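Local structure of kunitz-type serine protease inhibitor homolog calcicludine (Dendroaspis angusticeps, 5YV7) at residues Val11-Cys16 and Leu36-Gly41. The protein blocks L-type calcium channels and has the Kunitz fold of the pancreatic trypsin inhibitor family. Sequence-based numbering, arbitrary orientation.
Sequences VRIGSC and LFSGCG
L36, near the end of strand 31-37, presents its carbonyl O to the side chain of I13. I13 CG1 lies 3.5 Å from L36 O, and I13 CG2 is equally close to that oxygen. F37 follows. Its CG is anti to the backbone N (chi1 176°), which brings the ring to the carbonyls of R12 and I13. F37 CD1 comes within 3.2 Å of I13 O, approaching obliquely. One ring face is covered by the backbone N of G39, and R46 makes a cation-pi contact with the same ring. S38 is the hub. Its backbone N binds I13 O at 3.0 Å, in the carbonyl plane and on a lone pair. Its hydroxyl donates to the same oxygen, S38 OG to I13 O 2.7 Å, from a position tilted out of that plane. The chi1 of 75° sets OG between the backbone N and the carbonyl carbon, facing the first segment. There OG also accepts a weak bond from the N of C16. At C40 the carbonyl O takes the N-H of S15 from above its plane, a bent bond of 3.3 Å. The CA of G14 adds a C-H contact to C40 O, 3.2 Å away. The SG atoms of C40 and C16 form the disulfide. G41 ends the segment with its O over one face of the R12 guanidinium, too poorly angled for a hydrogen bond. G14 CA also lies 3.3 Å from G41 O. In the Kunitz fold this disulfide joins the protruding loop, the protease-binding loop in inhibitory relatives, to the neighbouring loop. The covalent link and the two bonds gripping I13 O from S38 probably hold the backbone of this exposed loop in a fixed shape.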
loop_
_atom_site.group_PDB
_atom_site.type_symbol
_atom_site.label_atom_id
_atom_site.label_comp_id
_atom_site.label_asym_id
_atom_site.label_seq_id
_atom_site.Cartn_x
_atom_site.Cartn_y
_atom_site.Cartn_z
ATOM N N VAL A 11 -2.616 -1.007 -6.513
ATOM C CA VAL A 11 -3.146 0.016 -5.628
ATOM C C VAL A 11 -4.652 0.084 -5.838
ATOM O O VAL A 11 -5.145 -0.019 -6.967
ATOM C CB VAL A 11 -2.457 1.368 -5.881
ATOM C CG1 VAL A 11 -2.826 1.936 -7.264
ATOM C CG2 VAL A 11 -2.795 2.367 -4.759
ATOM N N ARG A 12 -5.399 0.199 -4.742
ATOM C CA ARG A 12 -6.859 0.197 -4.825
ATOM C C ARG A 12 -7.417 1.311 -3.943
ATOM O O ARG A 12 -7.435 1.201 -2.713
ATOM C CB ARG A 12 -7.429 -1.158 -4.433
ATOM C CG ARG A 12 -8.668 -1.515 -5.218
ATOM C CD ARG A 12 -9.371 -2.735 -4.650
ATOM N NE ARG A 12 -10.523 -3.102 -5.476
ATOM C CZ ARG A 12 -11.608 -3.736 -5.033
ATOM N NH1 ARG A 12 -11.707 -4.100 -3.752
ATOM N NH2 ARG A 12 -12.598 -4.013 -5.878
ATOM N N ILE A 13 -7.890 2.377 -4.586
ATOM C CA ILE A 13 -8.476 3.483 -3.850
ATOM C C ILE A 13 -9.842 3.106 -3.281
ATOM O O ILE A 13 -10.227 3.585 -2.206
ATOM C CB ILE A 13 -8.541 4.716 -4.763
ATOM C CG1 ILE A 13 -7.109 5.131 -5.114
ATOM C CG2 ILE A 13 -9.336 5.844 -4.091
ATOM C CD1 ILE A 13 -7.015 6.275 -6.052
ATOM N N GLY A 14 -10.587 2.248 -3.970
ATOM C CA GLY A 14 -11.835 1.756 -3.433
ATOM C C GLY A 14 -13.012 2.658 -3.745
ATOM O O GLY A 14 -12.918 3.673 -4.444
ATOM N N SER A 15 -14.147 2.287 -3.166
ATOM C CA SER A 15 -15.439 2.771 -3.627
ATOM C C SER A 15 -16.059 3.838 -2.736
ATOM O O SER A 15 -17.065 4.430 -3.131
ATOM C CB SER A 15 -16.417 1.589 -3.767
ATOM O OG SER A 15 -16.174 0.588 -2.786
ATOM N N CYS A 16 -15.492 4.106 -1.562
ATOM C CA CYS A 16 -16.057 5.114 -0.673
ATOM C C CYS A 16 -15.729 6.508 -1.193
ATOM O O CYS A 16 -15.162 6.678 -2.274
ATOM C CB CYS A 16 -15.572 4.902 0.752
ATOM S SG CYS A 16 -16.592 3.711 1.620
ATOM N N LEU A 36 -3.961 8.242 -1.890
ATOM C CA LEU A 36 -5.158 8.605 -1.146
ATOM C C LEU A 36 -6.149 7.447 -1.215
ATOM O O LEU A 36 -6.612 7.087 -2.300
ATOM C CB LEU A 36 -5.784 9.898 -1.688
ATOM C CG LEU A 36 -4.921 11.156 -1.541
ATOM C CD1 LEU A 36 -5.672 12.406 -2.014
ATOM C CD2 LEU A 36 -4.406 11.328 -0.098
ATOM N N PHE A 37 -6.449 6.861 -0.056
ATOM C CA PHE A 37 -7.428 5.790 0.065
ATOM C C PHE A 37 -8.808 6.388 0.344
ATOM O O PHE A 37 -8.941 7.332 1.131
ATOM C CB PHE A 37 -7.001 4.829 1.178
ATOM C CG PHE A 37 -7.978 3.724 1.454
ATOM C CD1 PHE A 37 -8.487 2.948 0.423
ATOM C CD2 PHE A 37 -8.380 3.446 2.757
ATOM C CE1 PHE A 37 -9.392 1.911 0.683
ATOM C CE2 PHE A 37 -9.281 2.401 3.025
ATOM C CZ PHE A 37 -9.784 1.639 1.987
ATOM N N SER A 38 -9.831 5.851 -0.327
ATOM C CA SER A 38 -11.172 6.416 -0.207
ATOM C C SER A 38 -11.817 6.100 1.135
ATOM O O SER A 38 -12.739 6.813 1.542
ATOM C CB SER A 38 -12.077 5.920 -1.341
ATOM O OG SER A 38 -12.472 4.584 -1.120
ATOM N N GLY A 39 -11.369 5.048 1.823
ATOM C CA GLY A 39 -11.913 4.670 3.111
ATOM C C GLY A 39 -12.585 3.312 3.156
ATOM O O GLY A 39 -12.762 2.768 4.253
ATOM N N CYS A 40 -12.964 2.744 2.008
ATOM C CA CYS A 40 -13.424 1.360 1.978
ATOM C C CYS A 40 -13.145 0.747 0.607
ATOM O O CYS A 40 -12.762 1.433 -0.341
ATOM C CB CYS A 40 -14.916 1.264 2.307
ATOM S SG CYS A 40 -15.981 1.884 0.982
ATOM N N GLY A 41 -13.373 -0.562 0.507
ATOM C CA GLY A 41 -13.218 -1.252 -0.760
ATOM C C GLY A 41 -11.793 -1.297 -1.270
ATOM O O GLY A 41 -11.579 -1.361 -2.485
#